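Side-chain contacts in CT296 (Chlamydia trachomatis, PDB 3QH6), which is of unknown function but structurally resembles Fe(II) 2-oxoglutarate-dependent enzymes, within the cupin clan: residues 37-42 with 63-68; 70-75 with 146-151; 75-80 with 125-130. All coordinates share one frame; numbering follows the deposited sequence. Where two conformers were deposited one is given.

Interaction 1 of 3, residues 37-42 with 63-68; sequences AELKLF and RTLPGV
Phe42 carries its ring anti to the backbone N (chi1 175°), which swings it off helix 29-42 toward Thr64. On Thr64 the first torsion (chi1 -64°) puts the methyl anti to the backbone N, and from there it reaches the ring. The two side chains approach from opposite directions. Thr64 CG2 sits over one face of the Phe42 ring, 3.9 Å from the ring centroid and 26° off the ring normal. This is a CH-pi contact displaced toward the rim: the closest ring atom is Phe42 CE1, 3.5 Å from Thr64 CG2. Thr64 OG1 also comes to 3.9 Å from Phe42 CZ.

Leu65 makes the other half of the contact, about one turn earlier on helix 29-42, at Glu38 and Leu39. Its extended second torsion makes CD1 the leading branch, and that single methyl lands against both helix residues. Leu65 CD1 lies 3.8 Å from Leu39 CD2 and is as near to the Leu39 branch point, and it lies 3.9 Å from Glu38 CB as well. Glu38 therefore takes part through the aliphatic base of its side chain.

Leu39 is the buried member of the group and packs further inward on Val61, Leu117 and Trp97, whereas Glu38, Phe42 and Thr64 remain exposed. The contact is apolar packing at the protein surface. It ties the end of helix 29-42 to the turn leading into helix 66-75, at the margin of a helical layer covering an antiparallel sheet, consistent with a cupin-like fold.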
ATOM      1  N   ALA A  37       3.845  -7.522 -13.301  1.00 38.16           N
ATOM      2  CA  ALA A  37       3.999  -8.410 -14.455  1.00 38.82           C
ATOM      3  C   ALA A  37       3.509  -9.814 -14.103  1.00 32.82           C
ATOM      4  O   ALA A  37       2.849 -10.459 -14.906  1.00 30.34           O
ATOM      5  CB  ALA A  37       5.450  -8.420 -14.945  1.00 35.47           C
ATOM      6  N   GLU A  38       3.793 -10.271 -12.885  1.00 33.85           N
ATOM      7  CA  GLU A  38       3.293 -11.562 -12.418  1.00 36.00           C
ATOM      8  C   GLU A  38       1.779 -11.569 -12.266  1.00 39.86           C
ATOM      9  O   GLU A  38       1.138 -12.583 -12.550  1.00 33.11           O
ATOM     10  CB  GLU A  38       3.959 -11.973 -11.095  1.00 38.45           C
ATOM     11  CG  GLU A  38       5.491 -12.038 -11.188  1.00 44.67           C
ATOM     12  CD  GLU A  38       6.127 -13.074 -10.264  1.00 59.11           C
ATOM     13  OE1 GLU A  38       5.487 -14.103  -9.951  1.00 55.04           O
ATOM     14  OE2 GLU A  38       7.289 -12.858  -9.854  1.00 74.85           O
ATOM     15  N   LEU A  39       1.199 -10.456 -11.807  1.00 31.34           N
ATOM     16  CA  LEU A  39      -0.252 -10.369 -11.692  1.00 31.67           C
ATOM     17  C   LEU A  39      -0.889 -10.423 -13.087  1.00 28.85           C
ATOM     18  O   LEU A  39      -1.934 -11.034 -13.268  1.00 30.12           O
ATOM     19  CB  LEU A  39      -0.694  -9.095 -10.948  1.00 30.34           C
ATOM     20  CG  LEU A  39      -0.482  -9.086  -9.424  1.00 27.77           C
ATOM     21  CD1 LEU A  39      -0.423  -7.686  -8.853  1.00 31.48           C
ATOM     22  CD2 LEU A  39      -1.570  -9.892  -8.733  1.00 31.36           C
ATOM     23  N   LYS A  40      -0.276  -9.789 -14.077  1.00 29.90           N
ATOM     24  CA  LYS A  40      -0.866  -9.824 -15.410  1.00 36.10           C
ATOM     25  C   LYS A  40      -0.843 -11.260 -15.958  1.00 39.40           C
ATOM     26  O   LYS A  40      -1.792 -11.690 -16.609  1.00 42.36           O
ATOM     27  CB  LYS A  40      -0.171  -8.840 -16.353  1.00 35.49           C
ATOM     28  CG  LYS A  40      -0.571  -7.400 -16.066  1.00 42.50           C
ATOM     29  CD  LYS A  40       0.014  -6.420 -17.068  1.00 50.43           C
ATOM     30  CE  LYS A  40      -0.497  -5.018 -16.806  1.00 47.89           C
ATOM     31  NZ  LYS A  40      -0.029  -4.048 -17.831  1.00 57.33           N
ATOM     32  N   LEU A  41       0.206 -12.011 -15.639  1.00 43.27           N
ATOM     33  CA  LEU A  41       0.308 -13.422 -16.062  1.00 53.79           C
ATOM     34  C   LEU A  41      -0.745 -14.284 -15.380  1.00 54.09           C
ATOM     35  O   LEU A  41      -1.474 -15.033 -16.031  1.00 50.52           O
ATOM     36  CB  LEU A  41       1.688 -13.999 -15.735  1.00 53.35           C
ATOM     37  CG  LEU A  41       2.878 -13.545 -16.584  1.00 63.59           C
ATOM     38  CD1 LEU A  41       4.139 -14.240 -16.101  1.00 67.96           C
ATOM     39  CD2 LEU A  41       2.654 -13.819 -18.060  1.00 64.32           C
ATOM     40  N   PHE A  42      -0.793 -14.180 -14.056  1.00 45.34           N
ATOM     41  CA  PHE A  42      -1.788 -14.867 -13.236  1.00 47.57           C
ATOM     42  C   PHE A  42      -3.202 -14.790 -13.837  1.00 58.81           C
ATOM     43  O   PHE A  42      -4.025 -15.665 -13.585  1.00 68.75           O
ATOM     44  CB  PHE A  42      -1.747 -14.289 -11.823  1.00 35.50           C
ATOM     45  CG  PHE A  42      -2.808 -14.830 -10.899  1.00 47.36           C
ATOM     46  CD1 PHE A  42      -2.970 -16.195 -10.718  1.00 43.53           C
ATOM     47  CD2 PHE A  42      -3.619 -13.959 -10.179  1.00 52.62           C
ATOM     48  CE1 PHE A  42      -3.948 -16.682  -9.852  1.00 44.74           C
ATOM     49  CE2 PHE A  42      -4.590 -14.441  -9.313  1.00 51.49           C
ATOM     50  CZ  PHE A  42      -4.756 -15.804  -9.153  1.00 49.58           C
ATOM     51  N   ARG A  63      -2.176 -14.569  -1.603  1.00 21.17           N
ATOM     52  CA  ARG A  63      -2.267 -16.030  -1.433  1.00 19.23           C
ATOM     53  C   ARG A  63      -1.683 -16.764  -2.649  1.00 28.30           C
ATOM     54  O   ARG A  63      -1.456 -17.981  -2.621  1.00 31.47           O
ATOM     55  CB  ARG A  63      -3.732 -16.452  -1.227  1.00 25.36           C
ATOM     56  CG  ARG A  63      -4.342 -15.978   0.080  1.00 29.18           C
ATOM     57  CD  ARG A  63      -5.790 -16.470   0.205  1.00 39.50           C
ATOM     58  NE  ARG A  63      -5.856 -17.927   0.378  1.00 44.06           N
ATOM     59  CZ  ARG A  63      -5.773 -18.550   1.557  1.00 51.42           C
ATOM     60  NH1 ARG A  63      -5.625 -17.850   2.677  1.00 44.12           N
ATOM     61  NH2 ARG A  63      -5.844 -19.878   1.628  1.00 46.15           N
ATOM     62  N   THR A  64      -1.425 -16.023  -3.723  1.00 25.32           N
ATOM     63  CA  THR A  64      -0.979 -16.674  -4.958  1.00 26.73           C
ATOM     64  C   THR A  64       0.422 -16.307  -5.386  1.00 29.02           C
ATOM     65  O   THR A  64       1.081 -17.077  -6.099  1.00 26.96           O
ATOM     66  CB  THR A  64      -1.934 -16.366  -6.108  1.00 31.80           C
ATOM     67  OG1 THR A  64      -3.217 -16.940  -5.800  1.00 32.93           O
ATOM     68  CG2 THR A  64      -1.403 -16.961  -7.417  1.00 42.28           C
ATOM     69  N   LEU A  65       0.890 -15.147  -4.955  1.00 25.05           N
ATOM     70  CA  LEU A  65       2.216 -14.654  -5.358  1.00 28.57           C
ATOM     71  C   LEU A  65       3.014 -14.214  -4.133  1.00 27.94           C
ATOM     72  O   LEU A  65       2.516 -13.413  -3.337  1.00 26.67           O
ATOM     73  CB  LEU A  65       2.045 -13.423  -6.265  1.00 36.12           C
ATOM     74  CG  LEU A  65       1.184 -13.604  -7.511  1.00 43.04           C
ATOM     75  CD1 LEU A  65       1.244 -12.358  -8.380  1.00 40.10           C
ATOM     76  CD2 LEU A  65       1.664 -14.823  -8.287  1.00 45.61           C
ATOM     77  N   PRO A  66       4.284 -14.656  -4.015  1.00 19.71           N
ATOM     78  CA  PRO A  66       5.048 -14.320  -2.819  1.00 25.03           C
ATOM     79  C   PRO A  66       5.472 -12.850  -2.814  1.00 24.84           C
ATOM     80  O   PRO A  66       5.792 -12.314  -1.750  1.00 22.30           O
ATOM     81  CB  PRO A  66       6.257 -15.261  -2.910  1.00 21.00           C
ATOM     82  CG  PRO A  66       6.457 -15.436  -4.370  1.00 23.04           C
ATOM     83  CD  PRO A  66       5.054 -15.518  -4.926  1.00 17.74           C
ATOM     84  N   GLY A  67       5.429 -12.200  -3.975  1.00 22.16           N
ATOM     85  CA  GLY A  67       5.882 -10.822  -4.102  1.00 25.97           C
ATOM     86  C   GLY A  67       5.114  -9.839  -3.230  1.00 21.32           C
ATOM     87  O   GLY A  67       5.668  -8.808  -2.854  1.00 21.36           O
ATOM     88  N   VAL A  68       3.866 -10.150  -2.885  1.00 22.40           N
ATOM     89  CA  VAL A  68       3.094  -9.218  -2.074  1.00 30.80           C
ATOM     90  C   VAL A  68       3.652  -9.184  -0.678  1.00 24.70           C
ATOM     91  O   VAL A  68       4.005  -8.137  -0.195  1.00 19.96           O
ATOM     92  CB  VAL A  68       1.599  -9.574  -1.985  1.00 26.50           C
ATOM     93  CG1 VAL A  68       0.879  -8.502  -1.123  1.00 21.53           C
ATOM     94  CG2 VAL A  68       1.016  -9.672  -3.373  1.00 24.21           C
TER

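Interaction 2 of 3, residues 70-75 with 146-151; sequences MIVKRV and IILRFS
Val72 faces strand 145-151 from helix 66-75 and sets its two methyls against Leu148 and Phe150. With chi1 at 165°, CG1 lies anti to the backbone N and is directed at the phenylalanine, while CG2, anti to the carbonyl carbon, lies within reach of both strand side chains. Val72 CG1 is 3.8 Å from Phe150 CE1 and 4.1 Å from Phe150 CZ. It meets the ring at its edge, in the ring plane, and not over a face. Val72 CG2 lies 4.2 Å from Phe150 CZ and also 4.2 Å from Leu148 CD1.

Leu148 and Phe150, being two residues apart, rise from the same side of the strand. The leucine is extended beyond CG, which brings CD1 forward to the helix. Phe150 holds CG anti to the carbonyl carbon (chi1 -67°), and its chi2 of -88° sets the ring turn that presents CE1 and CZ edge-on. The ring comes at Val72 head-on, from the opposite direction to the valine.

Leu77 of the following helix packs against both strand residues, Val113 of the neighbouring strand 111-116 touches Phe150, and Val68, one turn earlier in helix 66-75, also packs on Leu148. Arg149 points to the other side of the strand, where its buried guanidinium is hydrogen-bonded to Ser112 OG through NH1 and to Leu105 O through NH2.

All three touching residues are buried and apolar, and no directional bond joins them across this contact. Because the valine meets the ring rim, the contact draws on dispersion and close fit between C-H groups, with the pi face playing no part in this pair.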
ATOM      1  N   MET A  70       6.417 -10.181   0.275  1.00 16.61           N
ATOM      2  CA  MET A  70       7.847  -9.807   0.235  1.00 17.02           C
ATOM      3  C   MET A  70       8.000  -8.294   0.247  1.00 22.87           C
ATOM      4  O   MET A  70       8.851  -7.761   0.945  1.00 24.39           O
ATOM      5  CB  MET A  70       8.541 -10.406  -0.970  1.00 21.84           C
ATOM      6  CG  MET A  70       8.898 -11.872  -0.752  1.00 24.93           C
ATOM      7  SD  MET A  70       9.449 -12.592  -2.290  1.00 28.62           S
ATOM      8  CE  MET A  70      11.028 -11.722  -2.479  1.00 30.70           C
ATOM      9  N   ILE A  71       7.149  -7.606  -0.503  1.00 23.11           N
ATOM     10  CA  ILE A  71       7.165  -6.140  -0.476  1.00 15.08           C
ATOM     11  C   ILE A  71       6.737  -5.640   0.900  1.00 16.43           C
ATOM     12  O   ILE A  71       7.338  -4.730   1.453  1.00 18.87           O
ATOM     13  CB  ILE A  71       6.279  -5.552  -1.564  1.00 27.59           C
ATOM     14  CG1 ILE A  71       6.962  -5.736  -2.924  1.00 27.40           C
ATOM     15  CG2 ILE A  71       6.024  -4.050  -1.283  1.00 35.36           C
ATOM     16  CD1 ILE A  71       6.294  -5.001  -4.065  1.00 29.15           C
ATOM     17  N   VAL A  72       5.693  -6.242   1.457  1.00 16.30           N
ATOM     18  CA  VAL A  72       5.184  -5.786   2.764  1.00 17.04           C
ATOM     19  C   VAL A  72       6.310  -5.901   3.785  1.00 20.17           C
ATOM     20  O   VAL A  72       6.598  -4.969   4.545  1.00 18.01           O
ATOM     21  CB  VAL A  72       3.980  -6.657   3.224  1.00 16.50           C
ATOM     22  CG1 VAL A  72       3.702  -6.444   4.707  1.00 18.20           C
ATOM     23  CG2 VAL A  72       2.772  -6.367   2.373  1.00 21.02           C
ATOM     24  N   LYS A  73       6.978  -7.047   3.780  1.00 18.16           N
ATOM     25  CA  LYS A  73       8.004  -7.324   4.788  1.00 17.25           C
ATOM     26  C   LYS A  73       9.322  -6.574   4.545  1.00 20.81           C
ATOM     27  O   LYS A  73       9.965  -6.134   5.487  1.00 17.63           O
ATOM     28  CB  LYS A  73       8.311  -8.820   4.803  1.00 21.46           C
ATOM     29  CG  LYS A  73       7.114  -9.702   5.203  1.00 36.79           C
ATOM     30  CD  LYS A  73       6.748  -9.477   6.653  1.00 41.56           C
ATOM     31  CE  LYS A  73       5.943 -10.633   7.204  1.00 54.73           C
ATOM     32  NZ  LYS A  73       4.523 -10.532   6.821  1.00 59.42           N
ATOM     33  N   ARG A  74       9.748  -6.485   3.301  1.00 17.55           N
ATOM     34  CA  ARG A  74      11.059  -5.903   3.029  1.00 16.62           C
ATOM     35  C   ARG A  74      10.995  -4.393   3.017  1.00 23.16           C
ATOM     36  O   ARG A  74      12.017  -3.731   3.191  1.00 20.51           O
ATOM     37  CB  ARG A  74      11.630  -6.407   1.706  1.00 18.59           C
ATOM     38  CG  ARG A  74      11.848  -7.933   1.675  1.00 23.40           C
ATOM     39  CD  ARG A  74      12.273  -8.396   0.290  1.00 23.48           C
ATOM     40  NE  ARG A  74      13.597  -7.866  -0.053  1.00 20.99           N
ATOM     41  CZ  ARG A  74      14.023  -7.641  -1.285  1.00 32.55           C
ATOM     42  NH1 ARG A  74      13.217  -7.850  -2.309  1.00 26.80           N
ATOM     43  NH2 ARG A  74      15.267  -7.199  -1.487  1.00 31.06           N
ATOM     44  N   VAL A  75       9.808  -3.840   2.803  1.00 15.31           N
ATOM     45  CA  VAL A  75       9.653  -2.380   2.905  1.00 21.57           C
ATOM     46  C   VAL A  75       9.154  -2.016   4.314  1.00 27.39           C
ATOM     47  O   VAL A  75       9.128  -0.854   4.678  1.00 25.09           O
ATOM     48  CB  VAL A  75       8.735  -1.848   1.788  1.00 24.37           C
ATOM     49  CG1 VAL A  75       8.593  -0.341   1.866  1.00 27.76           C
ATOM     50  CG2 VAL A  75       9.333  -2.248   0.430  1.00 24.93           C
ATOM     51  N   ILE A 146      -2.191  -1.768  -5.835  1.00 22.41           N
ATOM     52  CA  ILE A 146      -2.670  -2.828  -4.955  1.00 16.31           C
ATOM     53  C   ILE A 146      -3.008  -2.209  -3.604  1.00 18.04           C
ATOM     54  O   ILE A 146      -2.255  -1.387  -3.081  1.00 19.96           O
ATOM     55  CB  ILE A 146      -1.653  -4.012  -4.837  1.00 17.78           C
ATOM     56  CG1 ILE A 146      -2.254  -5.174  -4.025  1.00 15.91           C
ATOM     57  CG2 ILE A 146      -0.275  -3.583  -4.234  1.00 21.19           C
ATOM     58  CD1 ILE A 146      -1.372  -6.411  -4.086  1.00 21.99           C
ATOM     59  N   ILE A 147      -4.204  -2.511  -3.096  1.00 15.76           N
ATOM     60  CA  ILE A 147      -4.587  -2.024  -1.793  0.50 14.45           C
ATOM     61  C   ILE A 147      -4.327  -3.141  -0.801  1.00 21.16           C
ATOM     62  O   ILE A 147      -4.682  -4.291  -1.038  1.00 21.82           O
ATOM     63  CB  ILE A 147      -6.073  -1.557  -1.740  0.50 22.07           C
ATOM     64  CG1 ILE A 147      -6.391  -1.043  -0.340  0.50 19.42           C
ATOM     65  CG2 ILE A 147      -7.041  -2.665  -2.164  0.50 24.11           C
ATOM     66  CD1 ILE A 147      -5.992   0.430  -0.148  0.50 14.47           C
ATOM     67  N   LEU A 148      -3.672  -2.785   0.293  1.00 18.92           N
ATOM     68  CA  LEU A 148      -3.224  -3.746   1.292  1.00 17.64           C
ATOM     69  C   LEU A 148      -3.938  -3.392   2.572  1.00 22.12           C
ATOM     70  O   LEU A 148      -3.880  -2.247   2.987  1.00 15.35           O
ATOM     71  CB  LEU A 148      -1.713  -3.574   1.512  1.00 14.56           C
ATOM     72  CG  LEU A 148      -0.865  -3.798   0.248  1.00 15.50           C
ATOM     73  CD1 LEU A 148       0.564  -3.313   0.484  1.00 18.97           C
ATOM     74  CD2 LEU A 148      -0.901  -5.267  -0.138  1.00 19.61           C
ATOM     75  N   ARG A 149      -4.602  -4.356   3.198  1.00 15.85           N
ATOM     76  CA  ARG A 149      -5.343  -4.083   4.406  1.00 15.50           C
ATOM     77  C   ARG A 149      -4.606  -4.648   5.600  1.00 18.54           C
ATOM     78  O   ARG A 149      -4.368  -5.851   5.659  1.00 17.54           O
ATOM     79  CB  ARG A 149      -6.743  -4.727   4.325  1.00 15.13           C
ATOM     80  CG  ARG A 149      -7.517  -4.454   3.041  1.00 15.00           C
ATOM     81  CD  ARG A 149      -7.809  -2.953   2.870  1.00 15.82           C
ATOM     82  NE  ARG A 149      -8.781  -2.766   1.791  1.00 15.22           N
ATOM     83  CZ  ARG A 149      -9.401  -1.634   1.520  1.00 19.90           C
ATOM     84  NH1 ARG A 149      -9.160  -0.564   2.260  1.00 17.91           N
ATOM     85  NH2 ARG A 149     -10.288  -1.582   0.518  1.00 18.28           N
ATOM     86  N   PHE A 150      -4.364  -3.827   6.623  1.00 14.74           N
ATOM     87  CA  PHE A 150      -3.586  -4.314   7.775  1.00 16.34           C
ATOM     88  C   PHE A 150      -4.424  -4.306   9.033  1.00 20.51           C
ATOM     89  O   PHE A 150      -5.091  -3.326   9.306  1.00 17.63           O
ATOM     90  CB  PHE A 150      -2.330  -3.445   8.008  1.00 14.58           C
ATOM     91  CG  PHE A 150      -1.314  -3.551   6.913  1.00 16.48           C
ATOM     92  CD1 PHE A 150      -0.332  -4.534   6.944  1.00 18.81           C
ATOM     93  CD2 PHE A 150      -1.363  -2.707   5.816  1.00 19.38           C
ATOM     94  CE1 PHE A 150       0.614  -4.649   5.887  1.00 18.59           C
ATOM     95  CE2 PHE A 150      -0.425  -2.825   4.789  1.00 22.00           C
ATOM     96  CZ  PHE A 150       0.546  -3.792   4.827  1.00 19.60           C
ATOM     97  N   SER A 151      -4.360  -5.381   9.821  1.00 16.87           N
ATOM     98  CA  SER A 151      -5.242  -5.483  11.001  1.00 21.44           C
ATOM     99  C   SER A 151      -4.430  -5.884  12.242  1.00 24.83           C
ATOM    100  O   SER A 151      -3.479  -6.683  12.160  1.00 27.61           O
ATOM    101  CB  SER A 151      -6.370  -6.505  10.749  1.00 29.79           C
ATOM    102  OG  SER A 151      -7.231  -6.625  11.881  1.00 26.05           O
TER

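Interaction 3 of 3, residues 75-80 with 125-130; sequences VRLDHL and GLFFSG
Phe127 points its ring from strand 125-128 at helix 77-85, and the outer end, CZ and CE2, makes the contact with the helix. The first torsion (chi1 -68°) leaves CG anti to the carbonyl carbon and sends the ring out to the helix. Leu80 meets it with the root of its side chain: Leu80 CB is 3.7 Å from Phe127 CZ and 4.0 Å from Phe127 CE2, an oblique approach. The Leu77 side chain runs at a slant to that of Phe127, with Leu77 CD2 4.2 Å from Phe127 CZ. Its carbonyl is also close, near the ring plane and at the edge, where Leu77 O lies 4.0 Å from Phe127 CE2. The ring end is thus set against one turn of helix, touching backbone and side chains alike.

Leu77 opens that helix directly after a Schellman motif, in which Arg76, with positive phi, ends helix 66-75. Beside Leu77, Asp78 turns away from the strand and accepts weak hydrogen bonds from His79. Phe127 also touches Phe23 of strand 20-23 and Cys111 and Val113 of strand 111-116. The first turn of helix 77-85 rests on strands 125-128 and 145-151, with strand 111-116 lying between them in the sheet.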
ATOM      1  N   VAL A  75       9.808  -3.840   2.803  1.00 15.31           N
ATOM      2  CA  VAL A  75       9.653  -2.380   2.905  1.00 21.57           C
ATOM      3  C   VAL A  75       9.154  -2.016   4.314  1.00 27.39           C
ATOM      4  O   VAL A  75       9.128  -0.854   4.678  1.00 25.09           O
ATOM      5  CB  VAL A  75       8.735  -1.848   1.788  1.00 24.37           C
ATOM      6  CG1 VAL A  75       8.593  -0.341   1.866  1.00 27.76           C
ATOM      7  CG2 VAL A  75       9.333  -2.248   0.430  1.00 24.93           C
ATOM      8  N   ARG A  76       8.805  -3.034   5.108  1.00 16.36           N
ATOM      9  CA  ARG A  76       8.336  -2.858   6.499  1.00 22.92           C
ATOM     10  C   ARG A  76       7.023  -2.085   6.592  1.00 26.91           C
ATOM     11  O   ARG A  76       6.779  -1.372   7.575  1.00 19.11           O
ATOM     12  CB  ARG A  76       9.401  -2.189   7.386  1.00 16.89           C
ATOM     13  CG  ARG A  76      10.753  -2.870   7.289  1.00 20.88           C
ATOM     14  CD  ARG A  76      11.778  -2.198   8.173  1.00 22.91           C
ATOM     15  NE  ARG A  76      11.513  -2.356   9.596  1.00 28.26           N
ATOM     16  CZ  ARG A  76      10.966  -1.426  10.387  1.00 38.88           C
ATOM     17  NH1 ARG A  76      10.598  -0.247   9.900  1.00 30.33           N
ATOM     18  NH2 ARG A  76      10.788  -1.681  11.683  1.00 22.39           N
ATOM     19  N   LEU A  77       6.175  -2.244   5.582  1.00 19.43           N
ATOM     20  CA  LEU A  77       4.855  -1.628   5.576  1.00 15.83           C
ATOM     21  C   LEU A  77       4.029  -1.998   6.805  1.00 21.21           C
ATOM     22  O   LEU A  77       3.255  -1.176   7.282  1.00 23.08           O
ATOM     23  CB  LEU A  77       4.056  -2.049   4.332  1.00 22.29           C
ATOM     24  CG  LEU A  77       4.657  -1.616   2.999  1.00 20.67           C
ATOM     25  CD1 LEU A  77       3.717  -1.952   1.851  1.00 22.08           C
ATOM     26  CD2 LEU A  77       4.974  -0.099   3.019  1.00 27.21           C
ATOM     27  N   ASP A  78       4.176  -3.218   7.324  1.00 17.16           N
ATOM     28  CA  ASP A  78       3.453  -3.600   8.548  1.00 23.24           C
ATOM     29  C   ASP A  78       3.933  -2.825   9.771  1.00 29.16           C
ATOM     30  O   ASP A  78       3.117  -2.394  10.602  1.00 22.85           O
ATOM     31  CB  ASP A  78       3.499  -5.116   8.836  1.00 31.68           C
ATOM     32  CG  ASP A  78       4.878  -5.757   8.593  1.00 41.13           C
ATOM     33  OD1 ASP A  78       5.890  -5.047   8.327  1.00 34.46           O
ATOM     34  OD2 ASP A  78       4.941  -7.017   8.685  1.00 37.93           O
ATOM     35  N   HIS A  79       5.245  -2.642   9.887  1.00 20.08           N
ATOM     36  CA  HIS A  79       5.793  -1.921  11.026  1.00 19.42           C
ATOM     37  C   HIS A  79       5.496  -0.424  10.888  1.00 21.43           C
ATOM     38  O   HIS A  79       5.199   0.238  11.871  1.00 20.39           O
ATOM     39  CB  HIS A  79       7.309  -2.206  11.182  1.00 23.31           C
ATOM     40  CG  HIS A  79       7.597  -3.600  11.647  1.00 30.75           C
ATOM     41  ND1 HIS A  79       7.767  -4.662  10.779  1.00 48.90           N
ATOM     42  CD2 HIS A  79       7.719  -4.116  12.895  1.00 43.31           C
ATOM     43  CE1 HIS A  79       7.986  -5.766  11.472  1.00 43.79           C
ATOM     44  NE2 HIS A  79       7.960  -5.464  12.757  1.00 40.79           N
ATOM     45  N   LEU A  80       5.524   0.099   9.665  1.00 17.14           N
ATOM     46  CA  LEU A  80       5.230   1.526   9.448  1.00 15.49           C
ATOM     47  C   LEU A  80       3.769   1.849   9.729  1.00 20.92           C
ATOM     48  O   LEU A  80       3.445   2.870  10.356  1.00 21.78           O
ATOM     49  CB  LEU A  80       5.583   1.936   8.028  1.00 14.94           C
ATOM     50  CG  LEU A  80       7.091   1.865   7.730  1.00 19.63           C
ATOM     51  CD1 LEU A  80       7.288   2.004   6.227  1.00 20.02           C
ATOM     52  CD2 LEU A  80       7.868   2.943   8.543  1.00 21.90           C
ATOM     53  N   GLY A 125       3.165   5.265  -2.265  1.00 20.07           N
ATOM     54  CA  GLY A 125       2.149   4.595  -1.459  1.00 19.92           C
ATOM     55  C   GLY A 125       1.421   5.553  -0.532  1.00 26.00           C
ATOM     56  O   GLY A 125       1.981   6.533  -0.075  1.00 21.95           O
ATOM     57  N   LEU A 126       0.155   5.260  -0.264  1.00 18.59           N
ATOM     58  CA  LEU A 126      -0.687   6.086   0.593  1.00 15.26           C
ATOM     59  C   LEU A 126      -1.121   5.256   1.790  1.00 19.29           C
ATOM     60  O   LEU A 126      -1.731   4.200   1.594  1.00 15.29           O
ATOM     61  CB  LEU A 126      -1.930   6.573  -0.210  1.00 21.62           C
ATOM     62  CG  LEU A 126      -3.025   7.377   0.526  1.00 23.23           C
ATOM     63  CD1 LEU A 126      -2.496   8.748   0.975  1.00 20.70           C
ATOM     64  CD2 LEU A 126      -4.266   7.567  -0.340  1.00 24.72           C
ATOM     65  N   PHE A 127      -0.773   5.673   3.014  1.00 16.26           N
ATOM     66  CA  PHE A 127      -1.327   5.030   4.202  1.00 12.90           C
ATOM     67  C   PHE A 127      -2.613   5.782   4.532  1.00 20.53           C
ATOM     68  O   PHE A 127      -2.613   7.005   4.520  1.00 15.02           O
ATOM     69  CB  PHE A 127      -0.441   5.171   5.421  1.00 15.48           C
ATOM     70  CG  PHE A 127       0.871   4.403   5.333  1.00 19.28           C
ATOM     71  CD1 PHE A 127       1.949   4.941   4.634  1.00 19.83           C
ATOM     72  CD2 PHE A 127       1.018   3.181   5.997  1.00 18.24           C
ATOM     73  CE1 PHE A 127       3.185   4.272   4.586  1.00 16.92           C
ATOM     74  CE2 PHE A 127       2.255   2.486   5.949  1.00 15.36           C
ATOM     75  CZ  PHE A 127       3.323   3.021   5.240  1.00 15.93           C
ATOM     76  N   PHE A 128      -3.683   5.084   4.890  1.00 13.06           N
ATOM     77  CA  PHE A 128      -4.903   5.784   5.262  1.00 12.14           C
ATOM     78  C   PHE A 128      -5.794   4.863   6.071  1.00 16.97           C
ATOM     79  O   PHE A 128      -5.610   3.653   6.059  1.00 14.90           O
ATOM     80  CB  PHE A 128      -5.678   6.248   4.004  1.00 18.37           C
ATOM     81  CG  PHE A 128      -6.214   5.100   3.130  1.00 20.14           C
ATOM     82  CD1 PHE A 128      -7.544   4.692   3.230  1.00 15.22           C
ATOM     83  CD2 PHE A 128      -5.389   4.464   2.202  1.00 15.58           C
ATOM     84  CE1 PHE A 128      -8.032   3.660   2.436  1.00 15.71           C
ATOM     85  CE2 PHE A 128      -5.860   3.423   1.407  1.00 18.26           C
ATOM     86  CZ  PHE A 128      -7.188   3.018   1.523  1.00 15.73           C
ATOM     87  N   SER A 129      -6.799   5.413   6.750  1.00 21.54           N
ATOM     88  CA  SER A 129      -7.775   4.525   7.346  1.00 18.16           C
ATOM     89  C   SER A 129      -9.161   4.919   6.899  1.00 20.59           C
ATOM     90  O   SER A 129      -9.381   6.025   6.468  1.00 18.74           O
ATOM     91  CB  SER A 129      -7.637   4.462   8.876  1.00 31.84           C
ATOM     92  OG  SER A 129      -8.318   5.496   9.519  1.00 39.01           O
ATOM     93  N   GLY A 130     -10.092   3.990   6.984  1.00 15.54           N
ATOM     94  CA  GLY A 130     -11.448   4.259   6.502  1.00 19.14           C
ATOM     95  C   GLY A 130     -11.553   4.290   4.983  1.00 25.54           C
ATOM     96  O   GLY A 130     -10.830   3.597   4.287  1.00 24.73           O
TER

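Overall arrangement
Interactions 2 and 3 lie in the core, their centres 7 Å apart, and interaction 1 lies at the surface, its centre 15 Å from the centre of the chain. Interactions 1 and 2 share helix 66-75 and meet where Val68 packs on Ile146. Interactions 2 and 3 follow on directly in the chain, at Val75, and use successive helices on different strands of the same antiparallel sheet. In both buried contacts the far end of a strand phenylalanine ring meets aliphatic groups of a helix, edge-on in interaction 2 and obliquely to Leu80 in interaction 3. At the surface, by contrast, the phenylalanine belongs to the helix and receives a threonine methyl over its face, with a hydroxyl nearby.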